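Protein OS-9 homolog (Saccharomyces cerevisiae, PDB 2YMA) recognises N-glycans on misfolded glycoproteins of the endoplasmic reticulum lumen and helps recruit them to the HRD1 ubiquitin ligase complex for degradation. Local coordinates at residues 78-90 with 99-111. Sequence-based numbering, arbitrary orientation.
Sequences ILQPGDSCVWLAE and QTTLSLNILNSQR
Trp-87 offers the edge of its indole to two leucines of the facing strand: CE3 lies 4.0 Å from Leu-104 CB, and CZ3 lies 4.1 Å from Leu-102 CD1. Both leucine carbons sit near the ring plane, at its edge. Trp-87 shares its face of the sheet with Cys-85, Ala-89 and Ile-106; CG anti to the backbone N (chi1 -180°) lays the indole beside its own carbonyl carbon, with its six-membered ring edge against the leucines. Farther along that face, Ile-106 is extended through CG1, its CD1 3.8 Å from Cys-85 SG and tip to tip with Leu-79 CD2, which comes in from the loop ahead of the strand.

Beneath these side chains runs a regular antiparallel pairing, the two arms of a beta hairpin. Cys-85 with Ile-106, Trp-87 with Leu-104 and Ala-89 with Leu-102 each exchange two backbone hydrogen bonds; Leu-104 N to Trp-87 O is 2.8 Å. Val-86, Leu-88 and Glu-90 stand opposite Asn-105, Ser-103 and Thr-101 in the non-hydrogen-bonded pairs, with side chains on the other face. There Val-86 CG2 packs 3.8 Å from Asn-105 OD1. That amide finds its polar partner across the dimer: its ND2 donates to OD1 of Asn-105 of the second subunit. Val-86, Leu-88 and Ser-103 also pack on Leu-130 of the second subunit, placing this face of the hairpin at the homodimer interface of the Yos9 dimerization domain.

On the opposite face, helix 52-67 brings Met-65 against Trp-87 and Leu-104, while Phe-129 meets the indole edge-to-face. Strand 129-133 pairs antiparallel with 84-90 on the side away from 99-106, and strand 112-117 continues the sheet beyond 99-106.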
ATOM      1  N   ILE A  78      -3.192  18.676   3.930  1.00 70.76           N
ATOM      2  CA  ILE A  78      -4.491  18.026   3.809  1.00 72.12           C
ATOM      3  C   ILE A  78      -4.683  17.457   2.401  1.00 70.76           C
ATOM      4  O   ILE A  78      -4.380  18.122   1.402  1.00 68.11           O
ATOM      5  CB  ILE A  78      -5.654  19.013   4.157  1.00 71.53           C
ATOM      6  CG1 ILE A  78      -5.670  19.302   5.652  1.00 74.46           C
ATOM      7  CG2 ILE A  78      -7.008  18.429   3.775  1.00 65.63           C
ATOM      8  CD1 ILE A  78      -6.093  18.097   6.469  1.00 99.09           C
ATOM      9  N   LEU A  79      -5.173  16.223   2.332  1.00 65.75           N
ATOM     10  CA  LEU A  79      -5.508  15.588   1.067  1.00 65.49           C
ATOM     11  C   LEU A  79      -6.591  16.372   0.343  1.00 66.82           C
ATOM     12  O   LEU A  79      -7.750  16.379   0.760  1.00 89.21           O
ATOM     13  CB  LEU A  79      -5.972  14.148   1.314  1.00 75.11           C
ATOM     14  CG  LEU A  79      -6.024  13.214   0.104  1.00 66.74           C
ATOM     15  CD1 LEU A  79      -4.683  13.201  -0.574  1.00 55.67           C
ATOM     16  CD2 LEU A  79      -6.391  11.813   0.537  1.00 72.77           C
ATOM     17  N   GLN A  80      -6.209  17.030  -0.744  1.00 74.44           N
ATOM     18  CA  GLN A  80      -7.130  17.858  -1.509  1.00 88.09           C
ATOM     19  C   GLN A  80      -7.434  17.230  -2.862  1.00110.62           C
ATOM     20  O   GLN A  80      -6.594  16.532  -3.417  1.00 98.17           O
ATOM     21  CB  GLN A  80      -6.534  19.249  -1.713  1.00 73.68           C
ATOM     22  N   PRO A  81      -8.645  17.467  -3.393  1.00125.81           N
ATOM     23  CA  PRO A  81      -9.009  17.011  -4.739  1.00114.92           C
ATOM     24  C   PRO A  81      -7.922  17.353  -5.744  1.00104.95           C
ATOM     25  O   PRO A  81      -7.295  18.403  -5.628  1.00111.60           O
ATOM     26  CB  PRO A  81     -10.273  17.813  -5.032  1.00112.75           C
ATOM     27  CG  PRO A  81     -10.910  17.955  -3.696  1.00109.19           C
ATOM     28  CD  PRO A  81      -9.779  18.119  -2.714  1.00116.55           C
ATOM     29  N   GLY A  82      -7.702  16.476  -6.717  1.00107.08           N
ATOM     30  CA  GLY A  82      -6.601  16.642  -7.649  1.00106.07           C
ATOM     31  C   GLY A  82      -5.424  15.765  -7.256  1.00 92.19           C
ATOM     32  O   GLY A  82      -4.648  15.334  -8.104  1.00 80.32           O
ATOM     33  N   ASP A  83      -5.296  15.504  -5.959  1.00 86.65           N
ATOM     34  CA  ASP A  83      -4.278  14.595  -5.449  1.00 80.21           C
ATOM     35  C   ASP A  83      -4.632  13.134  -5.757  1.00 60.70           C
ATOM     36  O   ASP A  83      -5.783  12.806  -6.032  1.00 90.10           O
ATOM     37  CB  ASP A  83      -4.091  14.785  -3.938  1.00 76.57           C
ATOM     38  CG  ASP A  83      -3.543  16.165  -3.574  1.00 80.55           C
ATOM     39  OD1 ASP A  83      -2.991  16.850  -4.460  1.00 80.17           O
ATOM     40  OD2 ASP A  83      -3.646  16.561  -2.389  1.00 62.32           O
ATOM     41  N   SER A  84      -3.630  12.270  -5.728  1.00 61.09           N
ATOM     42  CA  SER A  84      -3.817  10.830  -5.929  1.00 65.78           C
ATOM     43  C   SER A  84      -2.924  10.099  -4.938  1.00 54.09           C
ATOM     44  O   SER A  84      -1.897  10.631  -4.520  1.00 49.18           O
ATOM     45  CB  SER A  84      -3.464  10.415  -7.363  1.00 46.36           C
ATOM     46  OG  SER A  84      -2.092  10.644  -7.632  1.00 71.84           O
ATOM     47  N   CYS A  85      -3.297   8.885  -4.553  1.00 58.02           N
ATOM     48  CA  CYS A  85      -2.568   8.213  -3.484  1.00 44.13           C
ATOM     49  C   CYS A  85      -2.945   6.755  -3.356  1.00 46.35           C
ATOM     50  O   CYS A  85      -3.904   6.297  -3.973  1.00 45.73           O
ATOM     51  CB  CYS A  85      -2.867   8.896  -2.151  1.00 46.46           C
ATOM     52  SG  CYS A  85      -4.601   8.670  -1.604  1.00 46.70           S
ATOM     53  N   VAL A  86      -2.169   6.038  -2.550  1.00 39.60           N
ATOM     54  CA  VAL A  86      -2.558   4.738  -2.054  1.00 41.64           C
ATOM     55  C   VAL A  86      -2.546   4.810  -0.531  1.00 51.89           C
ATOM     56  O   VAL A  86      -1.490   5.005   0.094  1.00 39.97           O
ATOM     57  CB  VAL A  86      -1.627   3.601  -2.533  1.00 49.02           C
ATOM     58  CG1 VAL A  86      -1.979   2.306  -1.811  1.00 34.50           C
ATOM     59  CG2 VAL A  86      -1.770   3.417  -4.011  1.00 35.62           C
ATOM     60  N   TRP A  87      -3.733   4.669   0.049  1.00 37.99           N
ATOM     61  CA  TRP A  87      -3.943   4.864   1.479  1.00 38.97           C
ATOM     62  C   TRP A  87      -4.474   3.554   2.055  1.00 31.38           C
ATOM     63  O   TRP A  87      -5.369   2.936   1.470  1.00 41.30           O
ATOM     64  CB  TRP A  87      -4.938   6.021   1.689  1.00 33.06           C
ATOM     65  CG  TRP A  87      -5.265   6.369   3.139  1.00 48.88           C
ATOM     66  CD1 TRP A  87      -4.574   7.231   3.963  1.00 44.33           C
ATOM     67  CD2 TRP A  87      -6.373   5.886   3.913  1.00 45.80           C
ATOM     68  NE1 TRP A  87      -5.186   7.303   5.195  1.00 37.48           N
ATOM     69  CE2 TRP A  87      -6.288   6.491   5.192  1.00 50.20           C
ATOM     70  CE3 TRP A  87      -7.432   5.003   3.650  1.00 48.80           C
ATOM     71  CZ2 TRP A  87      -7.219   6.234   6.206  1.00 49.60           C
ATOM     72  CZ3 TRP A  87      -8.362   4.752   4.660  1.00 46.87           C
ATOM     73  CH2 TRP A  87      -8.244   5.363   5.923  1.00 46.12           C
ATOM     74  N   LEU A  88      -3.919   3.118   3.182  1.00 38.32           N
ATOM     75  CA  LEU A  88      -4.275   1.819   3.765  1.00 40.52           C
ATOM     76  C   LEU A  88      -4.680   1.981   5.207  1.00 37.21           C
ATOM     77  O   LEU A  88      -4.121   2.807   5.923  1.00 47.40           O
ATOM     78  CB  LEU A  88      -3.075   0.861   3.799  1.00 43.01           C
ATOM     79  CG  LEU A  88      -2.132   0.515   2.666  1.00 58.77           C
ATOM     80  CD1 LEU A  88      -1.382   1.750   2.193  1.00 66.01           C
ATOM     81  CD2 LEU A  88      -1.167  -0.524   3.216  1.00 53.76           C
ATOM     82  N   ALA A  89      -5.594   1.132   5.654  1.00 48.54           N
ATOM     83  CA  ALA A  89      -6.016   1.133   7.046  1.00 43.98           C
ATOM     84  C   ALA A  89      -6.557  -0.229   7.447  1.00 49.74           C
ATOM     85  O   ALA A  89      -7.219  -0.914   6.645  1.00 42.29           O
ATOM     86  CB  ALA A  89      -7.072   2.222   7.280  1.00 42.90           C
ATOM     87  N   GLU A  90      -6.255  -0.633   8.680  1.00 45.39           N
ATOM     88  CA  GLU A  90      -6.873  -1.819   9.254  1.00 48.58           C
ATOM     89  C   GLU A  90      -8.356  -1.549   9.452  1.00 54.83           C
ATOM     90  O   GLU A  90      -8.763  -0.453   9.867  1.00 43.11           O
ATOM     91  CB  GLU A  90      -6.260  -2.175  10.612  1.00 52.40           C
ATOM     92  CG  GLU A  90      -4.782  -2.509  10.592  1.00 66.91           C
ATOM     93  CD  GLU A  90      -4.285  -2.993  11.948  1.00 92.32           C
ATOM     94  OE1 GLU A  90      -5.128  -3.321  12.813  1.00102.04           O
ATOM     95  OE2 GLU A  90      -3.053  -3.050  12.148  1.00101.09           O
ATOM     96  N   GLN A  99     -10.249  -7.418  10.800  1.00 66.52           N
ATOM     97  CA  GLN A  99     -11.195  -8.027   9.863  1.00 53.64           C
ATOM     98  C   GLN A  99     -10.592  -8.092   8.465  1.00 67.96           C
ATOM     99  O   GLN A  99     -10.728  -9.089   7.767  1.00 73.10           O
ATOM    100  CB  GLN A  99     -12.509  -7.223   9.811  1.00 54.23           C
ATOM    101  CG  GLN A  99     -13.159  -6.989  11.162  1.00 71.27           C
ATOM    102  CD  GLN A  99     -13.515  -8.292  11.864  1.00 81.32           C
ATOM    103  OE1 GLN A  99     -13.244  -8.467  13.053  1.00 86.37           O
ATOM    104  NE2 GLN A  99     -14.127  -9.213  11.126  1.00 66.49           N
ATOM    105  N   THR A 100      -9.940  -7.007   8.058  1.00 75.39           N
ATOM    106  CA  THR A 100      -9.326  -6.916   6.739  1.00 57.67           C
ATOM    107  C   THR A 100      -8.535  -5.622   6.658  1.00 58.60           C
ATOM    108  O   THR A 100      -8.643  -4.756   7.525  1.00 52.79           O
ATOM    109  CB  THR A 100     -10.382  -6.898   5.602  1.00 52.22           C
ATOM    110  OG1 THR A 100      -9.731  -7.099   4.343  1.00 59.70           O
ATOM    111  CG2 THR A 100     -11.142  -5.552   5.570  1.00 51.66           C
ATOM    112  N   THR A 101      -7.738  -5.494   5.609  1.00 59.08           N
ATOM    113  CA  THR A 101      -7.062  -4.241   5.340  1.00 44.97           C
ATOM    114  C   THR A 101      -7.786  -3.570   4.175  1.00 54.62           C
ATOM    115  O   THR A 101      -8.105  -4.214   3.167  1.00 45.16           O
ATOM    116  CB  THR A 101      -5.540  -4.450   5.068  1.00 37.72           C
ATOM    117  OG1 THR A 101      -4.873  -4.776   6.301  1.00 43.67           O
ATOM    118  CG2 THR A 101      -4.912  -3.200   4.505  1.00 34.85           C
ATOM    119  N   LEU A 102      -8.092  -2.287   4.342  1.00 41.84           N
ATOM    120  CA  LEU A 102      -8.715  -1.515   3.281  1.00 45.18           C
ATOM    121  C   LEU A 102      -7.623  -0.817   2.484  1.00 52.74           C
ATOM    122  O   LEU A 102      -6.763  -0.135   3.039  1.00 40.44           O
ATOM    123  CB  LEU A 102      -9.695  -0.492   3.869  1.00 48.20           C
ATOM    124  CG  LEU A 102     -10.721   0.255   3.000  1.00 52.79           C
ATOM    125  CD1 LEU A 102     -10.273   1.643   2.741  1.00 51.01           C
ATOM    126  CD2 LEU A 102     -11.031  -0.439   1.689  1.00 64.01           C
ATOM    127  N   SER A 103      -7.648  -1.025   1.178  1.00 44.95           N
ATOM    128  CA  SER A 103      -6.771  -0.306   0.276  1.00 34.09           C
ATOM    129  C   SER A 103      -7.601   0.707  -0.498  1.00 38.79           C
ATOM    130  O   SER A 103      -8.564   0.339  -1.175  1.00 51.19           O
ATOM    131  CB  SER A 103      -6.094  -1.285  -0.693  1.00 56.76           C
ATOM    132  OG  SER A 103      -5.359  -0.600  -1.694  1.00 39.50           O
ATOM    133  N   LEU A 104      -7.217   1.980  -0.405  1.00 42.04           N
ATOM    134  CA  LEU A 104      -7.908   3.059  -1.115  1.00 38.11           C
ATOM    135  C   LEU A 104      -6.960   3.685  -2.119  1.00 48.18           C
ATOM    136  O   LEU A 104      -5.928   4.255  -1.748  1.00 48.11           O
ATOM    137  CB  LEU A 104      -8.400   4.139  -0.133  1.00 43.54           C
ATOM    138  CG  LEU A 104      -8.869   5.428  -0.817  1.00 45.36           C
ATOM    139  CD1 LEU A 104     -10.036   5.157  -1.787  1.00 44.16           C
ATOM    140  CD2 LEU A 104      -9.239   6.484   0.211  1.00 49.91           C
ATOM    141  N   ASN A 105      -7.312   3.585  -3.393  1.00 45.35           N
ATOM    142  CA  ASN A 105      -6.427   4.049  -4.448  1.00 38.85           C
ATOM    143  C   ASN A 105      -7.089   5.185  -5.186  1.00 42.13           C
ATOM    144  O   ASN A 105      -7.915   4.980  -6.077  1.00 52.81           O
ATOM    145  CB  ASN A 105      -6.053   2.906  -5.412  1.00 39.38           C
ATOM    146  CG  ASN A 105      -5.047   3.337  -6.491  1.00 55.30           C
ATOM    147  OD1 ASN A 105      -4.457   4.427  -6.435  1.00 53.20           O
ATOM    148  ND2 ASN A 105      -4.847   2.468  -7.479  1.00 49.00           N
ATOM    149  N   ILE A 106      -6.730   6.396  -4.799  1.00 45.91           N
ATOM    150  CA  ILE A 106      -7.318   7.553  -5.424  1.00 46.81           C
ATOM    151  C   ILE A 106      -6.540   7.880  -6.688  1.00 61.42           C
ATOM    152  O   ILE A 106      -5.325   8.094  -6.658  1.00 49.61           O
ATOM    153  CB  ILE A 106      -7.354   8.720  -4.465  1.00 54.53           C
ATOM    154  CG1 ILE A 106      -8.209   8.338  -3.259  1.00 45.80           C
ATOM    155  CG2 ILE A 106      -7.874   9.958  -5.175  1.00 48.35           C
ATOM    156  CD1 ILE A 106      -8.319   9.421  -2.224  1.00 58.48           C
ATOM    157  N   LEU A 107      -7.256   7.896  -7.803  1.00 55.41           N
ATOM    158  CA  LEU A 107      -6.629   7.984  -9.106  1.00 64.44           C
ATOM    159  C   LEU A 107      -6.619   9.419  -9.601  1.00 75.93           C
ATOM    160  O   LEU A 107      -5.653   9.866 -10.220  1.00 71.67           O
ATOM    161  CB  LEU A 107      -7.374   7.072 -10.071  1.00 73.02           C
ATOM    162  CG  LEU A 107      -7.422   5.644  -9.523  1.00 72.17           C
ATOM    163  CD1 LEU A 107      -8.550   4.854 -10.142  1.00 74.26           C
ATOM    164  CD2 LEU A 107      -6.093   4.946  -9.734  1.00 61.46           C
ATOM    165  N   ASN A 108      -7.700  10.130  -9.295  1.00 70.01           N
ATOM    166  CA  ASN A 108      -7.864  11.541  -9.616  1.00 60.43           C
ATOM    167  C   ASN A 108      -9.039  12.082  -8.810  1.00 72.54           C
ATOM    168  O   ASN A 108      -9.577  11.379  -7.952  1.00 85.62           O
ATOM    169  CB  ASN A 108      -8.116  11.726 -11.111  1.00 71.04           C
ATOM    170  CG  ASN A 108      -9.190  10.789 -11.643  1.00 74.07           C
ATOM    171  OD1 ASN A 108     -10.310  10.717 -11.114  1.00 63.89           O
ATOM    172  ND2 ASN A 108      -8.846  10.050 -12.690  1.00 60.34           N
ATOM    173  N   SER A 109      -9.451  13.315  -9.086  1.00 67.70           N
ATOM    174  CA  SER A 109     -10.526  13.940  -8.312  1.00 80.04           C
ATOM    175  C   SER A 109     -11.899  13.278  -8.481  1.00 69.86           C
ATOM    176  O   SER A 109     -12.828  13.575  -7.727  1.00 74.80           O
ATOM    177  CB  SER A 109     -10.617  15.436  -8.623  1.00 79.61           C
ATOM    178  OG  SER A 109     -10.659  15.663 -10.019  1.00 79.94           O
ATOM    179  N   GLN A 110     -12.016  12.366  -9.447  1.00 75.24           N
ATOM    180  CA  GLN A 110     -13.305  11.761  -9.784  1.00 75.71           C
ATOM    181  C   GLN A 110     -13.466  10.274  -9.420  1.00 78.25           C
ATOM    182  O   GLN A 110     -14.581   9.830  -9.159  1.00 78.95           O
ATOM    183  CB  GLN A 110     -13.620  11.975 -11.271  1.00 86.76           C
ATOM    184  N   ARG A 111     -12.371   9.511  -9.402  1.00 67.94           N
ATOM    185  CA  ARG A 111     -12.460   8.061  -9.214  1.00 68.86           C
ATOM    186  C   ARG A 111     -11.428   7.457  -8.252  1.00 70.16           C
ATOM    187  O   ARG A 111     -10.242   7.798  -8.276  1.00 66.01           O
ATOM    188  CB  ARG A 111     -12.376   7.340 -10.568  1.00 74.92           C
TER